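Local coordinates for protein prephenate dehydratase:Amino acid-binding ACT (Brucella abortus, PDB 6VH5) that probably catalyses the decarboxylating dehydration of prephenate to phenylpyruvate in phenylalanine biosynthesis, and binds phenylalanine in pockets of its ACT domain, at residues A40-L51 with G66-P74; H106-R117 with G178-E187. All coordinates share one frame; numbering follows the deposited sequence.

Contact 1 (A40-L51 with G66-P74); sequences ACRNMFPDMEPL and GAADLAMIP
Phe-45 and Leu-70 make the CH-pi contact of this helix-on-sheet packing: methyl CD1 of Leu-70 sits over one face of the ring, 3.9 Å from its centroid and 25° off the normal, displaced toward CE1 and CZ. At the ring edge, near its plane, methyl CE of Met-72 lies 4.0 Å from Phe-45 CE2, so the same ring is touched on a face and on its rim.

Most of the other contacts are between apolar side chains, with Met-72, Cys-41 and Met-48 supplying sulfur. Met-72 CB is 3.5 Å from Cys-41 SG. Met-48 crosses Leu-70 at about a right angle, Met-48 SD to Leu-70 CD1 3.9 Å, and Leu-51 CD2 reaches Ala-67 CB at 4.1 Å. Met-72 leaves the strand with CG anti to the backbone N (chi1 -179°) and then bends twice, which brings CE into van der Waals contact with the helix, 3.6 Å from the carbonyl O of Ala-40. No hydrogen bond spans the two segments; the Asp-69 carboxylate instead accepts from the backbone N of Thr-24 and Asn-25.

The axes of helix 40-44 and strand 70-74 run at 121°, 9.7 Å apart at closest. Strand 26-30 lies between strands 49-53 and 70-77 in the sheet, and Phe-196 of strand 193-200 touches both Ala-40 and Met-72.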
loop_
_atom_site.group_PDB
_atom_site.type_symbol
_atom_site.label_atom_id
_atom_site.label_comp_id
_atom_site.label_asym_id
_atom_site.label_seq_id
_atom_site.Cartn_x
_atom_site.Cartn_y
_atom_site.Cartn_z
ATOM N N ALA A 40 -5.880 5.488 -17.588
ATOM C CA ALA A 40 -6.259 4.087 -17.745
ATOM C C ALA A 40 -7.716 3.952 -18.195
ATOM O O ALA A 40 -8.015 3.192 -19.125
ATOM C CB ALA A 40 -6.007 3.333 -16.440
ATOM N N CYS A 41 -8.629 4.715 -17.582
ATOM C CA CYS A 41 -10.037 4.651 -17.983
ATOM C C CYS A 41 -10.196 4.965 -19.467
ATOM O O CYS A 41 -10.917 4.267 -20.191
ATOM C CB CYS A 41 -10.880 5.630 -17.157
ATOM S SG CYS A 41 -10.971 5.379 -15.367
ATOM N N ARG A 42 -9.516 6.017 -19.939
ATOM C CA ARG A 42 -9.677 6.437 -21.327
ATOM C C ARG A 42 -9.011 5.470 -22.293
ATOM O O ARG A 42 -9.523 5.255 -23.399
ATOM C CB ARG A 42 -9.118 7.849 -21.523
ATOM C CG ARG A 42 -9.925 8.953 -20.862
ATOM C CD ARG A 42 -9.125 10.240 -20.862
ATOM N NE ARG A 42 -9.734 11.275 -20.039
ATOM C CZ ARG A 42 -10.391 12.324 -20.526
ATOM N NH1 ARG A 42 -10.502 12.494 -21.840
ATOM N NH2 ARG A 42 -10.915 13.215 -19.696
ATOM N N ASN A 43 -7.880 4.877 -21.901
ATOM C CA ASN A 43 -7.208 3.942 -22.795
ATOM C C ASN A 43 -8.009 2.659 -22.938
ATOM O O ASN A 43 -8.179 2.142 -24.051
ATOM C CB ASN A 43 -5.807 3.609 -22.281
ATOM C CG ASN A 43 -4.873 4.801 -22.308
ATOM O OD1 ASN A 43 -5.232 5.889 -22.778
ATOM N ND2 ASN A 43 -3.650 4.590 -21.831
ATOM N N MET A 44 -8.528 2.141 -21.828
ATOM C CA MET A 44 -9.177 0.836 -21.846
ATOM C C MET A 44 -10.649 0.919 -22.212
ATOM O O MET A 44 -11.155 0.044 -22.923
ATOM C CB MET A 44 -9.027 0.155 -20.487
ATOM C CG MET A 44 -9.443 -1.294 -20.510
ATOM S SD MET A 44 -9.007 -2.157 -18.993
ATOM C CE MET A 44 -9.598 -3.802 -19.391
ATOM N N PHE A 45 -11.336 1.964 -21.745
ATOM C CA PHE A 45 -12.759 2.178 -22.001
ATOM C C PHE A 45 -12.934 3.544 -22.661
ATOM O O PHE A 45 -13.427 4.495 -22.037
ATOM C CB PHE A 45 -13.576 2.066 -20.712
ATOM C CG PHE A 45 -13.446 0.730 -20.032
ATOM C CD1 PHE A 45 -14.273 -0.330 -20.388
ATOM C CD2 PHE A 45 -12.478 0.521 -19.057
ATOM C CE1 PHE A 45 -14.144 -1.575 -19.775
ATOM C CE2 PHE A 45 -12.335 -0.725 -18.438
ATOM C CZ PHE A 45 -13.172 -1.773 -18.797
ATOM N N PRO A 46 -12.542 3.670 -23.933
ATOM C CA PRO A 46 -12.532 4.997 -24.570
ATOM C C PRO A 46 -13.902 5.645 -24.667
ATOM O O PRO A 46 -13.991 6.878 -24.681
ATOM C CB PRO A 46 -11.954 4.709 -25.965
ATOM C CG PRO A 46 -11.292 3.377 -25.850
ATOM C CD PRO A 46 -12.101 2.616 -24.859
ATOM N N ASP A 47 -14.974 4.859 -24.733
ATOM C CA ASP A 47 -16.312 5.406 -24.894
ATOM C C ASP A 47 -17.033 5.634 -23.572
ATOM O O ASP A 47 -18.229 5.934 -23.585
ATOM C CB ASP A 47 -17.155 4.501 -25.797
ATOM C CG ASP A 47 -16.596 4.394 -27.201
ATOM O OD1 ASP A 47 -16.029 5.395 -27.697
ATOM O OD2 ASP A 47 -16.745 3.319 -27.816
ATOM N N MET A 48 -16.347 5.508 -22.442
ATOM C CA MET A 48 -16.966 5.773 -21.154
ATOM C C MET A 48 -16.537 7.143 -20.635
ATOM O O MET A 48 -15.560 7.735 -21.097
ATOM C CB MET A 48 -16.611 4.684 -20.144
ATOM C CG MET A 48 -17.309 3.368 -20.435
ATOM S SD MET A 48 -16.971 2.095 -19.208
ATOM C CE MET A 48 -18.280 2.393 -18.023
ATOM N N GLU A 49 -17.296 7.651 -19.673
ATOM C CA GLU A 49 -17.023 8.968 -19.114
ATOM C C GLU A 49 -16.413 8.803 -17.727
ATOM O O GLU A 49 -17.099 8.335 -16.804
ATOM C CB GLU A 49 -18.302 9.811 -19.051
ATOM C CG GLU A 49 -18.059 11.305 -18.975
ATOM C CD GLU A 49 -19.336 12.119 -18.751
ATOM O OE1 GLU A 49 -19.217 13.293 -18.334
ATOM O OE2 GLU A 49 -20.452 11.597 -18.986
ATOM N N PRO A 50 -15.134 9.114 -17.542
ATOM C CA PRO A 50 -14.521 8.945 -16.217
ATOM C C PRO A 50 -15.202 9.819 -15.168
ATOM O O PRO A 50 -15.568 10.970 -15.427
ATOM C CB PRO A 50 -13.063 9.368 -16.444
ATOM C CG PRO A 50 -12.835 9.163 -17.917
ATOM C CD PRO A 50 -14.153 9.498 -18.569
ATOM N N LEU A 51 -15.346 9.266 -13.966
ATOM C CA LEU A 51 -16.016 9.941 -12.855
ATOM C C LEU A 51 -15.041 10.116 -11.700
ATOM O O LEU A 51 -14.810 9.167 -10.928
ATOM C CB LEU A 51 -17.258 9.160 -12.410
ATOM C CG LEU A 51 -17.987 9.674 -11.161
ATOM C CD1 LEU A 51 -18.288 11.160 -11.286
ATOM C CD2 LEU A 51 -19.292 8.887 -10.919
ATOM N N GLY A 66 -24.550 2.865 -7.941
ATOM C CA GLY A 66 -25.004 2.994 -9.303
ATOM C C GLY A 66 -24.597 4.284 -9.975
ATOM O O GLY A 66 -24.995 4.518 -11.124
ATOM N N ALA A 67 -23.822 5.132 -9.296
ATOM C CA ALA A 67 -23.276 6.310 -9.959
ATOM C C ALA A 67 -22.372 5.918 -11.115
ATOM O O ALA A 67 -22.318 6.617 -12.132
ATOM C CB ALA A 67 -22.483 7.158 -8.965
ATOM N N ALA A 68 -21.662 4.805 -10.985
ATOM C CA ALA A 68 -20.753 4.365 -12.027
ATOM C C ALA A 68 -20.969 2.888 -12.306
ATOM O O ALA A 68 -21.219 2.105 -11.387
ATOM C CB ALA A 68 -19.295 4.637 -11.635
ATOM N N ASP A 69 -20.840 2.516 -13.581
ATOM C CA ASP A 69 -20.947 1.113 -13.961
ATOM C C ASP A 69 -19.711 0.320 -13.554
ATOM O O ASP A 69 -19.831 -0.852 -13.182
ATOM C CB ASP A 69 -21.158 1.004 -15.469
ATOM C CG ASP A 69 -22.377 1.762 -15.943
ATOM O OD1 ASP A 69 -23.249 2.076 -15.105
ATOM O OD2 ASP A 69 -22.448 2.057 -17.154
ATOM N N LEU A 70 -18.532 0.946 -13.580
ATOM C CA LEU A 70 -17.272 0.273 -13.297
ATOM C C LEU A 70 -16.374 1.205 -12.495
ATOM O O LEU A 70 -16.553 2.428 -12.495
ATOM C CB LEU A 70 -16.528 -0.136 -14.580
ATOM C CG LEU A 70 -17.187 -1.002 -15.650
ATOM C CD1 LEU A 70 -16.309 -1.034 -16.908
ATOM C CD2 LEU A 70 -17.433 -2.403 -15.116
ATOM N N ALA A 71 -15.356 0.620 -11.864
ATOM C CA ALA A 71 -14.348 1.392 -11.151
ATOM C C ALA A 71 -12.961 0.930 -11.572
ATOM O O ALA A 71 -12.713 -0.276 -11.707
ATOM C CB ALA A 71 -14.503 1.257 -9.629
ATOM N N MET A 72 -12.057 1.899 -11.763
ATOM C CA MET A 72 -10.683 1.639 -12.183
ATOM C C MET A 72 -9.765 1.899 -10.994
ATOM O O MET A 72 -9.510 3.057 -10.643
ATOM C CB MET A 72 -10.313 2.509 -13.384
ATOM C CG MET A 72 -8.900 2.294 -13.911
ATOM S SD MET A 72 -8.627 0.794 -14.896
ATOM C CE MET A 72 -9.450 1.222 -16.427
ATOM N N ILE A 73 -9.243 0.829 -10.401
ATOM C CA ILE A 73 -8.546 0.881 -9.122
ATOM C C ILE A 73 -7.119 0.381 -9.300
ATOM O O ILE A 73 -6.912 -0.729 -9.793
ATOM C CB ILE A 73 -9.256 0.051 -8.040
ATOM C CG1 ILE A 73 -10.716 0.504 -7.885
ATOM C CG2 ILE A 73 -8.457 0.106 -6.739
ATOM C CD1 ILE A 73 -10.878 1.966 -7.552
ATOM N N PRO A 74 -6.106 1.160 -8.924
ATOM C CA PRO A 74 -4.730 0.653 -8.948
ATOM C C PRO A 74 -4.455 -0.250 -7.757
ATOM O O PRO A 74 -4.880 0.028 -6.632
ATOM C CB PRO A 74 -3.886 1.933 -8.875
ATOM C CG PRO A 74 -4.756 2.911 -8.157
ATOM C CD PRO A 74 -6.168 2.596 -8.588
#

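Contact 2 (H106-R117 with G178-E187); sequences HFQLMVLPGVRR and GLDILEENVE
The His-106 ring has the Asn-185 amide over one face, CG 3.9 Å above the plane and offset toward the rim, and the Glu-187 carboxylate at its edge. The frame is an antiparallel strand pair interrupted by a classic beta bulge, with 180-183 the outermost strand, within this chain, of a five-stranded mixed sheet, next to 108-111. His-106 ND1 donates to Glu-187 OE1 at 2.6 Å, a His-carboxylate hydrogen bond lying 9° out of the ring plane, on the syn side of the oxygen but well out of the carboxylate plane. The Phe-107 ring meets Glu-187 CB at its edge, and the backbone N of Phe-107 donates to OE2 from above the carboxylate plane, so both oxygens are engaged.

At the bulge Leu-182 and Glu-183 both face Leu-109, whose O accepts from Leu-182 N at 2.8 Å and, weakly, from Glu-183 N. Beyond it, Val-111 and Asp-180 form a hydrogen-bonded pair. Toward the other end, the Gln-108 amide lies beside that of Asn-185; Gln-108 OE1 takes Asn-185 N at 2.9 Å while NE2 donates to OD1.

Met-110 SD packs on Leu-179 CD1 at 3.8 Å, on the face covered by helices 150-160 and 171-176. Arg-117 bends at chi3 (-68°) to bring NH1 to Glu-183 OE2 in a 2.7 Å salt bridge; its NH2 bonds Asn-140. In the turn Leu-112 to Val-115, Gly-114 N donates to Asp-180 OD2 at 2.8 Å, and a water donates to that oxygen and to Val-115 O.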
loop_
_atom_site.group_PDB
_atom_site.type_symbol
_atom_site.label_atom_id
_atom_site.label_comp_id
_atom_site.label_asym_id
_atom_site.label_seq_id
_atom_site.Cartn_x
_atom_site.Cartn_y
_atom_site.Cartn_z
ATOM N N HIS A 106 4.593 7.737 -16.751
ATOM C CA HIS A 106 5.558 8.723 -17.223
ATOM C C HIS A 106 5.159 10.115 -16.753
ATOM O O HIS A 106 3.970 10.431 -16.632
ATOM C CB HIS A 106 5.684 8.702 -18.752
ATOM C CG HIS A 106 6.258 7.430 -19.290
ATOM N ND1 HIS A 106 7.488 6.945 -18.899
ATOM C CD2 HIS A 106 5.753 6.521 -20.159
ATOM C CE1 HIS A 106 7.724 5.803 -19.521
ATOM N NE2 HIS A 106 6.686 5.522 -20.288
ATOM N N PHE A 107 6.170 10.951 -16.514
ATOM C CA PHE A 107 5.989 12.334 -16.095
ATOM C C PHE A 107 6.428 13.287 -17.192
ATOM O O PHE A 107 7.485 13.102 -17.806
ATOM C CB PHE A 107 6.793 12.649 -14.836
ATOM C CG PHE A 107 6.153 12.186 -13.585
ATOM C CD1 PHE A 107 6.569 11.023 -12.976
ATOM C CD2 PHE A 107 5.115 12.912 -13.023
ATOM C CE1 PHE A 107 5.967 10.591 -11.821
ATOM C CE2 PHE A 107 4.507 12.488 -11.866
ATOM C CZ PHE A 107 4.928 11.318 -11.265
ATOM N N GLN A 108 5.635 14.335 -17.397
ATOM C CA GLN A 108 5.920 15.362 -18.388
ATOM C C GLN A 108 6.114 16.697 -17.684
ATOM O O GLN A 108 5.318 17.065 -16.814
ATOM C CB GLN A 108 4.787 15.459 -19.415
ATOM C CG GLN A 108 4.211 14.109 -19.836
ATOM C CD GLN A 108 5.198 13.268 -20.626
ATOM O OE1 GLN A 108 6.252 13.753 -21.048
ATOM N NE2 GLN A 108 4.873 11.993 -20.813
ATOM N N LEU A 109 7.171 17.413 -18.063
ATOM C CA LEU A 109 7.418 18.762 -17.563
ATOM C C LEU A 109 6.611 19.720 -18.427
ATOM O O LEU A 109 6.870 19.864 -19.627
ATOM C CB LEU A 109 8.913 19.085 -17.592
ATOM C CG LEU A 109 9.380 20.518 -17.295
ATOM C CD1 LEU A 109 9.121 20.930 -15.849
ATOM C CD2 LEU A 109 10.870 20.635 -17.616
ATOM N N MET A 110 5.612 20.354 -17.832
ATOM C CA MET A 110 4.678 21.169 -18.586
ATOM C C MET A 110 4.650 22.581 -18.024
ATOM O O MET A 110 4.813 22.794 -16.819
ATOM C CB MET A 110 3.266 20.568 -18.572
ATOM C CG MET A 110 2.787 20.173 -17.207
ATOM S SD MET A 110 1.242 19.244 -17.281
ATOM C CE MET A 110 1.796 17.675 -17.964
ATOM N N VAL A 111 4.421 23.539 -18.915
ATOM C CA VAL A 111 4.451 24.959 -18.589
ATOM C C VAL A 111 3.332 25.664 -19.346
ATOM O O VAL A 111 2.663 25.082 -20.202
ATOM C CB VAL A 111 5.813 25.602 -18.928
ATOM C CG1 VAL A 111 6.918 25.024 -18.045
ATOM C CG2 VAL A 111 6.137 25.398 -20.405
ATOM N N LEU A 112 3.140 26.938 -19.027
ATOM C CA LEU A 112 2.145 27.713 -19.744
ATOM C C LEU A 112 2.565 27.865 -21.207
ATOM O O LEU A 112 3.755 27.802 -21.527
ATOM C CB LEU A 112 1.962 29.082 -19.102
ATOM C CG LEU A 112 1.392 29.102 -17.684
ATOM C CD1 LEU A 112 1.654 30.469 -17.051
ATOM C CD2 LEU A 112 -0.103 28.778 -17.694
ATOM N N PRO A 113 1.602 28.030 -22.115
ATOM C CA PRO A 113 1.933 28.070 -23.549
ATOM C C PRO A 113 2.936 29.172 -23.879
ATOM O O PRO A 113 2.799 30.319 -23.443
ATOM C CB PRO A 113 0.575 28.321 -24.214
ATOM C CG PRO A 113 -0.433 27.766 -23.229
ATOM C CD PRO A 113 0.146 28.062 -21.875
ATOM N N GLY A 114 3.953 28.810 -24.659
ATOM C CA GLY A 114 4.975 29.748 -25.077
ATOM C C GLY A 114 6.032 30.081 -24.045
ATOM O O GLY A 114 6.950 30.847 -24.353
ATOM N N VAL A 115 5.940 29.532 -22.837
ATOM C CA VAL A 115 6.936 29.792 -21.808
ATOM C C VAL A 115 8.238 29.086 -22.169
ATOM O O VAL A 115 8.238 27.931 -22.617
ATOM C CB VAL A 115 6.400 29.335 -20.440
ATOM C CG1 VAL A 115 7.513 29.175 -19.422
ATOM C CG2 VAL A 115 5.361 30.323 -19.935
ATOM N N ARG A 116 9.358 29.792 -22.003
ATOM C CA ARG A 116 10.670 29.250 -22.323
ATOM C C ARG A 116 11.290 28.602 -21.086
ATOM O O ARG A 116 10.932 28.909 -19.947
ATOM C CB ARG A 116 11.593 30.347 -22.870
ATOM N N ARG A 117 12.208 27.658 -21.332
ATOM C CA ARG A 117 12.867 26.951 -20.237
ATOM C C ARG A 117 13.511 27.921 -19.249
ATOM O O ARG A 117 13.548 27.646 -18.043
ATOM C CB ARG A 117 13.891 25.964 -20.806
ATOM C CG ARG A 117 14.762 25.255 -19.770
ATOM C CD ARG A 117 15.762 24.297 -20.418
ATOM N NE ARG A 117 15.079 23.163 -21.034
ATOM C CZ ARG A 117 14.809 22.020 -20.404
ATOM N NH1 ARG A 117 14.174 21.037 -21.039
ATOM N NH2 ARG A 117 15.174 21.853 -19.138
ATOM N N GLY A 178 -4.478 22.645 -21.413
ATOM C CA GLY A 178 -3.887 23.484 -22.445
ATOM C C GLY A 178 -2.478 23.933 -22.127
ATOM O O GLY A 178 -2.126 25.088 -22.389
ATOM N N LEU A 179 -1.661 23.040 -21.572
ATOM C CA LEU A 179 -0.294 23.357 -21.189
ATOM C C LEU A 179 0.698 22.812 -22.211
ATOM O O LEU A 179 0.448 21.801 -22.871
ATOM C CB LEU A 179 0.039 22.789 -19.806
ATOM C CG LEU A 179 -0.727 23.357 -18.602
ATOM C CD1 LEU A 179 -0.224 22.732 -17.293
ATOM C CD2 LEU A 179 -0.665 24.882 -18.552
ATOM N N ASP A 180 1.815 23.525 -22.354
ATOM C CA ASP A 180 2.903 23.100 -23.220
ATOM C C ASP A 180 3.783 22.099 -22.493
ATOM O O ASP A 180 4.129 22.299 -21.327
ATOM C CB ASP A 180 3.762 24.295 -23.636
ATOM C CG ASP A 180 3.254 24.980 -24.880
ATOM O OD1 ASP A 180 2.357 24.412 -25.538
ATOM O OD2 ASP A 180 3.777 26.068 -25.211
ATOM N N ILE A 181 4.163 21.030 -23.187
ATOM C CA ILE A 181 5.112 20.061 -22.645
ATOM C C ILE A 181 6.501 20.497 -23.086
ATOM O O ILE A 181 6.855 20.405 -24.265
ATOM C CB ILE A 181 4.802 18.632 -23.097
ATOM C CG1 ILE A 181 3.493 18.172 -22.457
ATOM C CG2 ILE A 181 5.954 17.694 -22.727
ATOM C CD1 ILE A 181 3.133 16.749 -22.735
ATOM N N LEU A 182 7.279 21.003 -22.131
ATOM C CA LEU A 182 8.624 21.474 -22.427
ATOM C C LEU A 182 9.578 20.305 -22.650
ATOM O O LEU A 182 10.401 20.339 -23.569
ATOM C CB LEU A 182 9.102 22.354 -21.281
ATOM C CG LEU A 182 10.314 23.249 -21.439
ATOM C CD1 LEU A 182 10.254 24.050 -22.736
ATOM C CD2 LEU A 182 10.342 24.151 -20.234
ATOM N N GLU A 183 9.486 19.265 -21.815
ATOM C CA GLU A 183 10.311 18.072 -21.946
ATOM C C GLU A 183 9.467 16.839 -21.643
ATOM O O GLU A 183 8.569 16.869 -20.797
ATOM C CB GLU A 183 11.548 18.123 -21.031
ATOM C CG GLU A 183 12.712 17.268 -21.510
ATOM C CD GLU A 183 13.928 17.336 -20.592
ATOM O OE1 GLU A 183 14.517 16.273 -20.287
ATOM O OE2 GLU A 183 14.282 18.453 -20.156
ATOM N N GLU A 184 9.787 15.746 -22.327
ATOM C CA GLU A 184 9.001 14.525 -22.280
ATOM C C GLU A 184 9.694 13.493 -21.411
ATOM O O GLU A 184 10.923 13.424 -21.392
ATOM C CB GLU A 184 8.801 13.952 -23.683
ATOM C CG GLU A 184 7.654 14.582 -24.447
ATOM C CD GLU A 184 7.511 14.024 -25.848
ATOM O OE1 GLU A 184 8.362 13.204 -26.258
ATOM O OE2 GLU A 184 6.546 14.412 -26.541
ATOM N N ASN A 185 8.902 12.713 -20.673
ATOM C CA ASN A 185 9.384 11.528 -19.952
ATOM C C ASN A 185 10.613 11.844 -19.100
ATOM O O ASN A 185 11.686 11.265 -19.270
ATOM C CB ASN A 185 9.677 10.382 -20.926
ATOM C CG ASN A 185 8.425 9.846 -21.582
ATOM O OD1 ASN A 185 7.308 10.102 -21.117
ATOM N ND2 ASN A 185 8.599 9.117 -22.680
ATOM N N VAL A 186 10.442 12.806 -18.187
ATOM C CA VAL A 186 11.583 13.369 -17.473
ATOM C C VAL A 186 11.906 12.633 -16.178
ATOM O O VAL A 186 12.832 13.044 -15.464
ATOM C CB VAL A 186 11.325 14.854 -17.156
ATOM C CG1 VAL A 186 10.963 15.608 -18.423
ATOM C CG2 VAL A 186 10.242 14.985 -16.102
ATOM N N GLU A 187 11.198 11.548 -15.868
ATOM C CA GLU A 187 11.410 10.833 -14.617
ATOM C C GLU A 187 12.788 10.172 -14.573
ATOM O O GLU A 187 13.383 9.827 -15.602
ATOM C CB GLU A 187 10.312 9.777 -14.401
ATOM C CG GLU A 187 10.321 8.633 -15.404
ATOM C CD GLU A 187 9.552 8.942 -16.685
ATOM O OE1 GLU A 187 9.483 8.051 -17.566
ATOM O OE2 GLU A 187 9.014 10.069 -16.806
HETATM O O HOH W 1 6.468 26.083 -24.441
#

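How the contacts relate
From the N terminus, contact 1 comes first: 40-51 is followed by helix 56-64, and the chain returns at 66-74, closing a short excursion of 14 residues, mostly helix. Strands 49-53 and 70-77 are parallel, so this is a beta-alpha-beta crossover that skips over strand 26-30. Strand 96-104, at one edge of that sheet, then leads toward 106-117, where contact 2 opens. Sixty residues, including strands 122-125, 143-146 and 165-169, pass before 178-187 closes it along the edge of a second sheet, which holds 108-111 and 180-183. The two loops are in series, neither nested nor crossed. Their centres lie 26 Å apart and their nearest atoms about 10 Å, both inside the prephenate dehydratase region.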